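Local atomic coordinates of SusD superfamily protein (PDB entry 3L22), a protein that probably binds glycans at the cell surface of Bacteroides fragilis, as other outer-membrane proteins of the SusD family do. Residues Asp13-Pro18 against Glu103-Val108; Asn93-Phe98 against Gln118-Val123; Leu185-Asn190 against Ala198-Ala203; Ala31-Gly36 against Phe251-Ala256. One frame throughout, in Å; residues are numbered along the deposited sequence. Where two conformers were deposited one is given.

Contact 1. Residues Asp13-Pro18 against Glu103-Val108; sequences DIFTSP and EGAREV. With ZN (zinc ion), chain C; EDO (1,2-ethanediol), chain X.
Val108 is pressed into the backbone of the loop that leads into helix 18-33, and this is where the contact is tight. Its CG1, set anti to the backbone N (chi1 169°), lies 3.3 Å from Ser17 C, and the same methyl is 3.4 Å from Ser17 CA, closer than usual for two carbons. Pro18 adds its ring from across, CD standing 3.7 Å from Val108 CG1. A second apolar touch joins Phe15 CB to Ala105 CB at 3.7 Å, with the alanine methyl at the edge of the phenylalanine ring, near its plane. The single methyl of Ala105 lets the two CB atoms come this close; Phe15 also lies on Ile21 and Thr24 of helix 18-33. The other side is more open: the extended side chain of Glu107 points away from the loop, and its OE2 is one of several ligands of a zinc ion, at 2.2 Å, and accepts a hydrogen bond of 2.7 Å from O1 of 1,2-ethanediol, probably a crystallisation additive. Polar chemistry is turned outward. Loop and helix 106-109 are joined mainly by van der Waals packing of apolar side chains on backbone, suggesting that fit of shape, not directional bonding, governs their spacing.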
loop_
_atom_site.group_PDB
_atom_site.type_symbol
_atom_site.label_atom_id
_atom_site.label_comp_id
_atom_site.label_asym_id
_atom_site.label_seq_id
_atom_site.Cartn_x
_atom_site.Cartn_y
_atom_site.Cartn_z
ATOM N N ASP A 13 18.080 -8.168 23.222
ATOM C CA ASP A 13 18.099 -9.058 22.007
ATOM C C ASP A 13 17.826 -10.547 22.268
ATOM O O ASP A 13 17.065 -11.165 21.509
ATOM C CB ASP A 13 19.441 -8.940 21.287
ATOM C CG ASP A 13 19.443 -9.640 19.927
ATOM O OD1 ASP A 13 18.454 -9.474 19.178
ATOM O OD2 ASP A 13 20.427 -10.345 19.598
ATOM N N ILE A 14 18.504 -11.143 23.264
ATOM C CA ILE A 14 18.000 -12.395 23.879
ATOM C C ILE A 14 16.710 -11.968 24.596
ATOM O O ILE A 14 16.667 -10.911 25.266
ATOM C CB ILE A 14 18.995 -13.099 24.879
ATOM C CG1 ILE A 14 20.369 -13.385 24.224
ATOM C CG2 ILE A 14 18.383 -14.418 25.387
ATOM C CD1 ILE A 14 21.559 -13.573 25.221
ATOM N N PHE A 15 15.651 -12.748 24.439
ATOM C CA PHE A 15 14.348 -12.338 24.931
ATOM C C PHE A 15 14.179 -12.706 26.390
ATOM O O PHE A 15 13.426 -13.608 26.731
ATOM C CB PHE A 15 13.231 -12.961 24.103
ATOM C CG PHE A 15 13.105 -12.434 22.684
ATOM C CD1 PHE A 15 13.852 -11.353 22.194
ATOM C CD2 PHE A 15 12.194 -13.026 21.842
ATOM C CE1 PHE A 15 13.681 -10.911 20.905
ATOM C CE2 PHE A 15 12.019 -12.580 20.564
ATOM C CZ PHE A 15 12.762 -11.526 20.084
ATOM N N THR A 16 14.867 -11.983 27.250
ATOM C CA THR A 16 14.818 -12.234 28.679
ATOM C C THR A 16 13.714 -11.434 29.355
ATOM O O THR A 16 13.476 -11.631 30.508
ATOM C CB THR A 16 16.156 -11.850 29.334
ATOM O OG1 THR A 16 16.417 -10.485 29.036
ATOM C CG2 THR A 16 17.292 -12.690 28.785
ATOM N N SER A 17 13.051 -10.522 28.651
ATOM C CA SER A 17 11.978 -9.720 29.266
ATOM C C SER A 17 11.009 -9.255 28.222
ATOM O O SER A 17 11.357 -9.222 27.039
ATOM C CB SER A 17 12.540 -8.475 29.928
ATOM O OG SER A 17 13.034 -7.600 28.943
ATOM N N PRO A 18 9.794 -8.887 28.652
ATOM C CA PRO A 18 8.802 -8.385 27.702
ATOM C C PRO A 18 9.277 -7.129 26.975
ATOM O O PRO A 18 9.016 -6.999 25.790
ATOM C CB PRO A 18 7.598 -8.037 28.593
ATOM C CG PRO A 18 7.742 -8.878 29.805
ATOM C CD PRO A 18 9.224 -9.077 30.009
ATOM N N GLU A 103 9.453 -18.214 20.190
ATOM C CA GLU A 103 9.054 -19.578 20.539
ATOM C C GLU A 103 9.792 -20.085 21.779
ATOM O O GLU A 103 9.248 -20.877 22.579
ATOM C CB GLU A 103 9.263 -20.506 19.327
ATOM C CG GLU A 103 8.773 -21.916 19.578
ATOM C CD GLU A 103 8.833 -22.793 18.370
ATOM O OE1 GLU A 103 7.867 -22.904 17.642
ATOM O OE2 GLU A 103 9.827 -23.490 18.196
ATOM N N GLY A 104 11.022 -19.604 21.962
ATOM C CA GLY A 104 11.813 -19.919 23.151
ATOM C C GLY A 104 11.620 -18.974 24.317
ATOM O O GLY A 104 12.347 -19.084 25.309
ATOM N N ALA A 105 10.635 -18.086 24.240
ATOM C CA ALA A 105 10.399 -17.091 25.280
ATOM C C ALA A 105 8.933 -17.028 25.661
ATOM O O ALA A 105 8.428 -15.981 26.041
ATOM C CB ALA A 105 10.905 -15.688 24.813
ATOM N N ARG A 106 8.257 -18.172 25.611
ATOM C CA ARG A 106 6.814 -18.236 25.834
ATOM C C ARG A 106 6.393 -17.708 27.185
ATOM O O ARG A 106 5.421 -16.963 27.263
ATOM C CB ARG A 106 6.324 -19.693 25.630
ATOM C CG ARG A 106 4.842 -19.856 25.483
ATOM C CD ARG A 106 4.485 -21.290 25.130
ATOM N NE ARG A 106 4.583 -21.575 23.702
ATOM C CZ ARG A 106 3.672 -21.229 22.796
ATOM N NH1 ARG A 106 2.564 -20.575 23.158
ATOM N NH2 ARG A 106 3.859 -21.559 21.528
ATOM N N GLU A 107 7.127 -18.049 28.252
ATOM C CA GLU A 107 6.795 -17.554 29.591
ATOM C C GLU A 107 7.067 -16.121 29.795
ATOM O O GLU A 107 6.292 -15.451 30.479
ATOM C CB GLU A 107 7.604 -18.240 30.677
ATOM C CG GLU A 107 7.259 -19.635 30.807
ATOM C CD GLU A 107 7.828 -20.273 32.041
ATOM O OE1 GLU A 107 8.608 -19.677 32.808
ATOM O OE2 GLU A 107 7.430 -21.412 32.252
ATOM N N VAL A 108 8.197 -15.645 29.277
ATOM C CA VAL A 108 8.491 -14.210 29.326
ATOM C C VAL A 108 7.374 -13.412 28.644
ATOM O O VAL A 108 6.918 -12.420 29.193
ATOM C CB VAL A 108 9.900 -13.891 28.728
ATOM C CG1 VAL A 108 10.094 -12.404 28.531
ATOM C CG2 VAL A 108 10.967 -14.432 29.671
HETATM ZN ZN ZN C . 8.666 -22.150 33.849
HETATM C C1 EDO X . 8.210 -23.608 29.955
HETATM O O1 EDO X . 6.918 -22.984 30.117
HETATM C C2 EDO X . 9.170 -22.745 29.135
HETATM O O2 EDO X . 10.357 -22.412 29.866
#

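Contact 2. Residues Asn93-Phe98 against Gln118-Val123; sequences NKVNTF and QEAKFV. With ZN (zinc ion), chain B.
Phe98 lays the CD2-CE2 side of its ring obliquely on the methyl of Ala120, with CD2 3.5 Å from Ala120 CB. The two residues belong to an antiparallel helix pair, helix 79-103 against helix 113-131, in the largely helical part of a SusD-like fold whose families belong to the TPR clan. The axes of the short segments approach to 9.3 Å with their directions 159° apart. Alanine suits the crossing because its single methyl lets the phenylalanine ring come close to the opposite helix; Phe98 CG is anti to its backbone N (chi1 175°), which carries the ring across the interface. One turn earlier, Val95 meets the backbone carbonyl of Ala120, whereas Phe98 meets its methyl. Both valine methyls border that carbonyl, CG1 at 3.3 Å from Ala120 O, while CG2 meets Val123 CG1 at 4.0 Å. A beta-branched residue serves well here, since its two methyls can touch two residues of the partner helix, Ala120 and Val123. Beyond this interface, Ala120 also touches Leu28 and Val123 touches Ile32, so helix 18-33 closes over the pair. Polar groups point elsewhere: Asn96, for example, bonds through OD1 to Arg124. Glu119 heads off beside the contact to a zinc ion that His197 also binds. Its carboxylate is divided in its duties: OE1 is hydrogen-bonded to Tyr29 OH, whereas OE2 coordinates the metal at 2.1 Å, with two waters completing the modelled shell.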
loop_
_atom_site.group_PDB
_atom_site.type_symbol
_atom_site.label_atom_id
_atom_site.label_comp_id
_atom_site.label_asym_id
_atom_site.label_seq_id
_atom_site.Cartn_x
_atom_site.Cartn_y
_atom_site.Cartn_z
ATOM N N ASN A 93 13.106 -11.510 6.983
ATOM C CA ASN A 93 14.011 -12.337 7.775
ATOM C C ASN A 93 13.987 -11.934 9.253
ATOM O O ASN A 93 14.075 -12.792 10.116
ATOM C CB ASN A 93 15.454 -12.326 7.242
ATOM C CG ASN A 93 16.331 -13.393 7.925
ATOM O OD1 ASN A 93 16.015 -14.598 7.897
ATOM N ND2 ASN A 93 17.418 -12.953 8.573
ATOM N N LYS A 94 13.851 -10.634 9.527
ATOM C CA LYS A 94 13.639 -10.160 10.896
ATOM C C LYS A 94 12.394 -10.749 11.529
ATOM O O LYS A 94 12.440 -11.142 12.696
ATOM C CB LYS A 94 13.592 -8.630 10.967
ATOM C CG LYS A 94 14.979 -8.003 10.828
ATOM C CD LYS A 94 14.924 -6.456 10.726
ATOM C CE LYS A 94 16.322 -5.861 10.696
ATOM N NZ LYS A 94 16.818 -5.899 12.111
ATOM N N VAL A 95 11.301 -10.841 10.773
ATOM C CA VAL A 95 10.087 -11.493 11.297
ATOM C C VAL A 95 10.338 -13.001 11.536
ATOM O O VAL A 95 10.026 -13.519 12.582
ATOM C CB VAL A 95 8.853 -11.303 10.378
ATOM C CG1 VAL A 95 7.686 -12.277 10.809
ATOM C CG2 VAL A 95 8.401 -9.828 10.350
ATOM N N ASN A 96 10.957 -13.679 10.582
ATOM C CA ASN A 96 11.222 -15.123 10.696
ATOM C C ASN A 96 12.055 -15.397 11.976
ATOM O O ASN A 96 11.741 -16.313 12.749
ATOM C CB ASN A 96 11.985 -15.643 9.473
ATOM C CG ASN A 96 11.198 -15.487 8.154
ATOM O OD1 ASN A 96 10.017 -15.216 8.184
ATOM N ND2 ASN A 96 11.875 -15.639 7.001
ATOM N N THR A 97 13.080 -14.571 12.187
ATOM C CA THR A 97 13.947 -14.654 13.366
ATOM C C THR A 97 13.234 -14.307 14.656
ATOM O O THR A 97 13.350 -15.041 15.626
ATOM C CB THR A 97 15.176 -13.778 13.187
ATOM O OG1 THR A 97 15.728 -14.116 11.919
ATOM C CG2 THR A 97 16.218 -14.022 14.321
ATOM N N PHE A 98 12.469 -13.226 14.648
ATOM C CA PHE A 98 11.635 -12.872 15.784
ATOM C C PHE A 98 10.735 -14.039 16.183
ATOM O O PHE A 98 10.707 -14.389 17.357
ATOM C CB PHE A 98 10.776 -11.644 15.479
ATOM C CG PHE A 98 9.795 -11.273 16.570
ATOM C CD1 PHE A 98 10.191 -10.492 17.638
ATOM C CD2 PHE A 98 8.462 -11.630 16.478
ATOM C CE1 PHE A 98 9.298 -10.127 18.633
ATOM C CE2 PHE A 98 7.549 -11.261 17.455
ATOM C CZ PHE A 98 7.964 -10.513 18.537
ATOM N N GLN A 118 1.010 -12.696 16.111
ATOM C CA GLN A 118 0.071 -12.311 15.056
ATOM C C GLN A 118 0.467 -10.939 14.456
ATOM O O GLN A 118 0.331 -10.702 13.255
ATOM C CB GLN A 118 -1.354 -12.339 15.630
ATOM C CG GLN A 118 -1.823 -13.775 15.920
ATOM C CD GLN A 118 -3.167 -13.844 16.627
ATOM O OE1 GLN A 118 -3.888 -12.849 16.682
ATOM N NE2 GLN A 118 -3.486 -15.009 17.223
ATOM N N GLU A 119 1.027 -10.066 15.283
ATOM C CA GLU A 119 1.556 -8.791 14.779
ATOM C C GLU A 119 2.741 -8.996 13.855
ATOM O O GLU A 119 2.811 -8.381 12.784
ATOM C CB GLU A 119 1.972 -7.830 15.906
ATOM C CG GLU A 119 0.755 -7.168 16.537
ATOM C CD GLU A 119 1.133 -6.010 17.478
ATOM O OE1 GLU A 119 2.219 -5.360 17.320
ATOM O OE2 GLU A 119 0.316 -5.772 18.386
ATOM N N ALA A 120 3.652 -9.871 14.259
ATOM C CA ALA A 120 4.842 -10.134 13.457
ATOM C C ALA A 120 4.442 -10.770 12.104
ATOM O O ALA A 120 4.974 -10.412 11.062
ATOM C CB ALA A 120 5.806 -11.021 14.228
ATOM N N LYS A 121 3.501 -11.710 12.133
ATOM C CA LYS A 121 2.985 -12.308 10.906
ATOM C C LYS A 121 2.334 -11.293 9.958
ATOM O O LYS A 121 2.501 -11.377 8.742
ATOM C CB LYS A 121 2.044 -13.476 11.224
ATOM C CG LYS A 121 2.784 -14.722 11.759
ATOM C CD LYS A 121 1.797 -15.892 11.872
ATOM C CE LYS A 121 2.481 -17.101 12.460
ATOM N NZ LYS A 121 1.523 -18.236 12.562
ATOM N N PHE A 122 1.626 -10.313 10.514
ATOM C CA PHE A 122 1.050 -9.230 9.725
ATOM C C PHE A 122 2.152 -8.463 8.953
ATOM O O PHE A 122 1.995 -8.212 7.774
ATOM C CB PHE A 122 0.264 -8.256 10.601
ATOM C CG PHE A 122 -0.174 -7.036 9.876
ATOM C CD1 PHE A 122 -1.367 -7.047 9.134
ATOM C CD2 PHE A 122 0.624 -5.891 9.848
ATOM C CE1 PHE A 122 -1.774 -5.939 8.435
ATOM C CE2 PHE A 122 0.222 -4.777 9.129
ATOM C CZ PHE A 122 -0.998 -4.822 8.408
ATOM N N VAL A 123 3.248 -8.113 9.630
ATOM C CA VAL A 123 4.362 -7.418 9.001
ATOM C C VAL A 123 4.964 -8.263 7.851
ATOM O O VAL A 123 5.164 -7.743 6.762
ATOM C CB VAL A 123 5.411 -7.000 10.025
ATOM C CG1 VAL A 123 6.635 -6.394 9.364
ATOM C CG2 VAL A 123 4.792 -5.996 11.020
HETATM ZN ZN ZN B . 0.979 -4.235 19.601
HETATM O O HOH W 1 -0.785 -3.571 20.095
HETATM O O HOH W 2 1.936 -5.165 21.417
#

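Contact 3. Residues Leu185-Asn190 against Ala198-Ala203; sequences LDTEVN and ATQAAA. With ZN (zinc ion), chain E.
Asp186 and Leu185 offer their carbonyls to the first turn of helix 200-213, which opens with a threonine N-cap. The cap itself is Thr199: its OG1 lies between the backbone N and the carbonyl carbon (chi1 53°), and from there accepts from Ala202 N at 3.1 Å, satisfying an amide that has no carbonyl ahead of it in the helix. Two direct hydrogen bonds then tie loop to helix. Gln200 N donates to Asp186 O over 3.0 Å, meeting the carbonyl almost head-on (C=O...N 175°). The side chain of the same glutamine, extended beyond CG, reaches back so that NE2 donates to Leu185 O at 3.1 Å, the acceptor lying in the plane of the amide. Glutamine is apt here because it grips two successive carbonyls, one with its backbone and one with its side chain. A water adds a bridge, accepting from Asp186 N at 2.8 Å and donating to Ala198 O at 2.7 Å. Apolar packing is led by Leu185, whose CD1 lies 3.9 Å from Ala203 CB. Leu185 also rests on Gln118 and Glu119 of helix 113-131. Separately, Thr187 and Gln200 lie side by side, the methyl CG2 against the amide. The last kind of interaction is metal binding, on the side of the loop turned from the helix. Glu188 is steadied there by a hydrogen bond between OE1 and Thr191 OG1, and a zinc ion, with one further ligand from elsewhere in the structure, joins Asp186 OD1 at 2.0 Å to Glu188 OE2 at 2.1 Å.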
loop_
_atom_site.group_PDB
_atom_site.type_symbol
_atom_site.label_atom_id
_atom_site.label_comp_id
_atom_site.label_asym_id
_atom_site.label_seq_id
_atom_site.Cartn_x
_atom_site.Cartn_y
_atom_site.Cartn_z
ATOM N N LEU A 185 -5.011 -10.009 18.153
ATOM C CA LEU A 185 -4.654 -8.655 17.801
ATOM C C LEU A 185 -5.537 -7.628 18.506
ATOM O O LEU A 185 -6.690 -7.872 18.799
ATOM C CB LEU A 185 -4.668 -8.427 16.297
ATOM C CG LEU A 185 -3.616 -9.177 15.485
ATOM C CD1 LEU A 185 -3.945 -8.929 13.982
ATOM C CD2 LEU A 185 -2.139 -8.787 15.846
ATOM N N ASP A 186 -4.957 -6.459 18.745
ATOM C CA ASP A 186 -5.656 -5.316 19.376
ATOM C C ASP A 186 -6.775 -4.760 18.470
ATOM O O ASP A 186 -6.823 -5.063 17.272
ATOM C CB ASP A 186 -4.614 -4.221 19.635
ATOM C CG ASP A 186 -5.138 -3.081 20.481
ATOM O OD1 ASP A 186 -5.810 -3.399 21.480
ATOM O OD2 ASP A 186 -4.880 -1.888 20.117
ATOM N N THR A 187 -7.683 -3.986 19.058
ATOM C CA THR A 187 -8.821 -3.410 18.372
ATOM C C THR A 187 -9.044 -1.923 18.626
ATOM O O THR A 187 -10.138 -1.453 18.404
ATOM C CB THR A 187 -10.123 -4.150 18.770
ATOM O OG1 THR A 187 -10.302 -3.991 20.170
ATOM C CG2 THR A 187 -10.055 -5.674 18.450
ATOM N N GLU A 188 -8.036 -1.182 19.073
ATOM C CA GLU A 188 -8.219 0.204 19.490
ATOM C C GLU A 188 -8.361 1.113 18.251
ATOM O O GLU A 188 -7.740 0.867 17.257
ATOM C CB GLU A 188 -7.021 0.685 20.313
ATOM C CG GLU A 188 -6.886 0.013 21.653
ATOM C CD GLU A 188 -5.591 0.367 22.342
ATOM O OE1 GLU A 188 -5.042 1.473 22.149
ATOM O OE2 GLU A 188 -5.135 -0.455 23.144
ATOM N N VAL A 189 -9.206 2.122 18.349
ATOM C CA VAL A 189 -9.470 3.103 17.323
ATOM C C VAL A 189 -8.975 4.424 17.884
ATOM O O VAL A 189 -9.151 4.679 19.047
ATOM C CB VAL A 189 -10.983 3.235 17.038
ATOM C CG1 VAL A 189 -11.282 4.484 16.145
ATOM C CG2 VAL A 189 -11.525 1.939 16.389
ATOM N N ASN A 190 -8.337 5.250 17.054
ATOM C CA ASN A 190 -7.892 6.591 17.449
ATOM C C ASN A 190 -6.935 6.645 18.670
ATOM O O ASN A 190 -7.074 7.505 19.548
ATOM C CB ASN A 190 -9.126 7.465 17.717
ATOM C CG ASN A 190 -8.820 8.961 17.623
ATOM O OD1 ASN A 190 -7.935 9.362 16.888
ATOM N ND2 ASN A 190 -9.526 9.768 18.403
ATOM N N ALA A 198 -0.426 -3.349 14.198
ATOM C CA ALA A 198 -1.481 -4.073 13.516
ATOM C C ALA A 198 -2.625 -4.460 14.445
ATOM O O ALA A 198 -2.421 -5.134 15.464
ATOM C CB ALA A 198 -0.927 -5.356 12.829
ATOM N N THR A 199 -3.815 -3.999 14.092
ATOM C CA THR A 199 -5.056 -4.382 14.733
ATOM C C THR A 199 -5.754 -5.461 13.913
ATOM O O THR A 199 -5.345 -5.761 12.785
ATOM C CB THR A 199 -5.990 -3.179 14.823
ATOM O OG1 THR A 199 -6.138 -2.580 13.514
ATOM C CG2 THR A 199 -5.466 -2.160 15.864
ATOM N N GLN A 200 -6.824 -6.023 14.464
ATOM C CA GLN A 200 -7.679 -6.901 13.702
ATOM C C GLN A 200 -8.173 -6.196 12.447
ATOM O O GLN A 200 -8.150 -6.785 11.352
ATOM C CB GLN A 200 -8.852 -7.395 14.557
ATOM C CG GLN A 200 -8.356 -8.278 15.705
ATOM C CD GLN A 200 -9.468 -8.947 16.463
ATOM O OE1 GLN A 200 -10.520 -9.254 15.878
ATOM N NE2 GLN A 200 -9.268 -9.150 17.779
ATOM N N ALA A 201 -8.572 -4.924 12.569
ATOM C CA ALA A 201 -8.971 -4.120 11.378
ATOM C C ALA A 201 -7.891 -4.032 10.307
ATOM O O ALA A 201 -8.190 -4.153 9.123
ATOM C CB ALA A 201 -9.393 -2.704 11.802
ATOM N N ALA A 202 -6.643 -3.816 10.702
ATOM C CA ALA A 202 -5.545 -3.781 9.740
ATOM C C ALA A 202 -5.354 -5.129 8.997
ATOM O O ALA A 202 -5.152 -5.170 7.780
ATOM C CB ALA A 202 -4.242 -3.389 10.456
ATOM N N ALA A 203 -5.378 -6.214 9.757
ATOM C CA ALA A 203 -5.242 -7.542 9.209
ATOM C C ALA A 203 -6.384 -7.826 8.207
ATOM O O ALA A 203 -6.163 -8.394 7.139
ATOM C CB ALA A 203 -5.229 -8.572 10.332
HETATM ZN ZN ZN E . -5.825 -2.416 23.232
HETATM O O HOH W 3 -2.312 -5.962 17.986
HETATM O O HOH W 4 -9.371 -4.030 15.109
#

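Contact 4. Residues Ala31-Gly36 against Phe251-Ala256; sequences AIKNTG and FSLPMA
This is a buried packing contact in the interior of the fold, where the C-terminal part of helix 18-33 and the residues after it lie against strand 249-253 and its continuation. Its apolar part is carried by Leu253. The leucine passes alongside Lys33 in the opposite sense, Leu253 CB lying 4.0 Å from Lys33 CG, and its CD2 meets Ile32 CD1 at 4.2 Å. Lysine suits this place because its long methylene chain can pack like an aliphatic residue while carrying its charge to polar company. CG leaves anti to the backbone N (chi1 -178°), and with chi2 extended this carries Lys33 CD to 3.1 Å from Pro254 O. Bends of about 72° at both chi3 and chi4 then turn NZ to Asn34 OD1, a hydrogen bond of 2.8 Å in which the ammonium sits above the carbonyl plane of the amide; Asn259 OD1 is a further, weak partner. Met255, a selenomethionine here, bends its chain across the lysine, its SE 3.5 Å from Lys33 NZ and its CE 3.9 Å from Asn34 OD1. The asparagine is fixed from its other end, ND2 donating to Thr35 O at 2.8 Å and also bonding to Asn259 O. Around this joint, Ile32 leans on Ala91 of helix 79-103, Leu253 on Ile324 of the antiparallel partner strand 322-326, and Pro254 on Tyr192 of helix 192-196.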
loop_
_atom_site.group_PDB
_atom_site.type_symbol
_atom_site.label_atom_id
_atom_site.label_comp_id
_atom_site.label_asym_id
_atom_site.label_seq_id
_atom_site.Cartn_x
_atom_site.Cartn_y
_atom_site.Cartn_z
ATOM N N ALA A 31 11.382 -1.811 10.259
ATOM C CA ALA A 31 12.039 -2.437 9.101
ATOM C C ALA A 31 11.223 -2.321 7.824
ATOM O O ALA A 31 11.790 -2.303 6.738
ATOM C CB ALA A 31 12.371 -3.902 9.383
ATOM N N ILE A 32 9.892 -2.268 7.921
ATOM C CA ILE A 32 9.089 -2.088 6.715
ATOM C C ILE A 32 8.913 -0.619 6.315
ATOM O O ILE A 32 8.394 -0.354 5.224
ATOM C CB ILE A 32 7.675 -2.727 6.740
ATOM C CG1 ILE A 32 6.842 -2.239 7.893
ATOM C CG2 ILE A 32 7.757 -4.228 6.617
ATOM C CD1 ILE A 32 5.390 -2.553 7.678
ATOM N N LYS A 33 9.354 0.300 7.185
ATOM C CA LYS A 33 9.230 1.747 6.963
ATOM C C LYS A 33 10.499 2.313 6.292
ATOM O O LYS A 33 10.482 2.637 5.083
ATOM C CB LYS A 33 8.910 2.408 8.303
ATOM C CG LYS A 33 8.683 3.918 8.303
ATOM C CD LYS A 33 8.517 4.476 9.748
ATOM C CE LYS A 33 9.776 4.529 10.631
ATOM N NZ LYS A 33 10.757 5.627 10.239
ATOM N N ASN A 34 11.608 2.421 7.048
ATOM C CA ASN A 34 12.903 2.870 6.487
ATOM C C ASN A 34 14.023 2.602 7.444
ATOM O O ASN A 34 13.787 2.381 8.624
ATOM C CB ASN A 34 12.932 4.369 6.092
ATOM C CG ASN A 34 12.679 5.288 7.249
ATOM O OD1 ASN A 34 11.524 5.608 7.537
ATOM N ND2 ASN A 34 13.752 5.768 7.890
ATOM N N THR A 35 15.247 2.623 6.937
ATOM C CA THR A 35 16.400 2.661 7.823
ATOM C C THR A 35 16.967 4.079 7.819
ATOM O O THR A 35 16.374 5.026 7.249
ATOM C CB THR A 35 17.439 1.683 7.383
ATOM O OG1 THR A 35 18.007 2.158 6.141
ATOM C CG2 THR A 35 16.786 0.274 7.289
ATOM N N GLY A 36 18.110 4.232 8.475
ATOM C CA GLY A 36 18.851 5.479 8.446
ATOM C C GLY A 36 19.314 5.922 7.074
ATOM O O GLY A 36 19.533 7.135 6.872
ATOM N N PHE A 251 -4.322 1.904 9.905
ATOM C CA PHE A 251 -2.911 1.530 10.073
ATOM C C PHE A 251 -2.016 2.496 9.290
ATOM O O PHE A 251 -2.280 2.754 8.099
ATOM C CB PHE A 251 -2.672 0.071 9.614
ATOM C CG PHE A 251 -1.250 -0.385 9.768
ATOM C CD1 PHE A 251 -0.698 -0.552 11.032
ATOM C CD2 PHE A 251 -0.443 -0.635 8.648
ATOM C CE1 PHE A 251 0.646 -0.910 11.189
ATOM C CE2 PHE A 251 0.895 -1.027 8.792
ATOM C CZ PHE A 251 1.439 -1.156 10.051
ATOM N N SER A 252 -0.972 2.992 9.958
ATOM C CA SER A 252 -0.002 3.932 9.399
ATOM C C SER A 252 1.374 3.647 9.926
ATOM O O SER A 252 1.547 2.966 10.960
ATOM C CB SER A 252 -0.327 5.387 9.794
ATOM O OG SER A 252 -1.623 5.770 9.409
ATOM N N LEU A 253 2.362 4.171 9.211
ATOM C CA LEU A 253 3.775 4.083 9.623
ATOM C C LEU A 253 4.156 5.449 10.204
ATOM O O LEU A 253 4.149 6.465 9.461
ATOM C CB LEU A 253 4.681 3.734 8.444
ATOM C CG LEU A 253 4.181 2.626 7.514
ATOM C CD1 LEU A 253 5.209 2.398 6.347
ATOM C CD2 LEU A 253 3.969 1.382 8.318
ATOM N N PRO A 254 4.428 5.494 11.516
ATOM C CA PRO A 254 4.699 6.774 12.175
ATOM C C PRO A 254 6.134 7.182 11.982
ATOM O O PRO A 254 6.987 6.317 11.720
ATOM C CB PRO A 254 4.435 6.453 13.649
ATOM C CG PRO A 254 4.868 5.002 13.760
ATOM C CD PRO A 254 4.474 4.366 12.472
HETATM N N MSE A 255 6.413 8.463 12.134
HETATM C CA MSE A 255 7.767 9.004 12.032
HETATM C C MSE A 255 8.092 9.745 13.320
HETATM O O MSE A 255 7.190 10.310 13.969
HETATM C CB MSE A 255 7.795 10.026 10.919
HETATM C CG MSE A 255 7.531 9.514 9.543
HETATM SE SE MSE A 255 9.029 8.429 8.954
HETATM C CE MSE A 255 8.204 7.658 7.332
ATOM N N ALA A 256 9.378 9.805 13.633
ATOM C CA ALA A 256 9.918 10.538 14.740
ATOM C C ALA A 256 11.207 11.191 14.262
ATOM O O ALA A 256 11.855 10.708 13.319
ATOM C CB ALA A 256 10.186 9.605 15.953
#

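Overall arrangement
Contacts 2, 3 and 4 meet around helix 113-131, and contact 1 joins them through helix 79-103. Contact 1 lies at the surface, its centre about 32 Å from the centre of the chain, and reaches contact 2 through Phe15 CZ and Phe98 CD1, 3.7 Å apart. Contact 2 in turn touches both others: Phe122 CD2 is 3.4 Å from Ala198 CB of contact 3, and Phe122 and Phe251 of contact 4 stack edge-to-face. Contacts 3 and 4 also meet directly, Ala202 CB lying 3.9 Å from Phe251 CB. Contacts 1, 2 and 3 each carry ligands of a different zinc ion; contact 4 has none, its Pro254 side chain being about 12 Å from a zinc ion. Contacts 2 and 3 both nest within the loop that contact 4 closes.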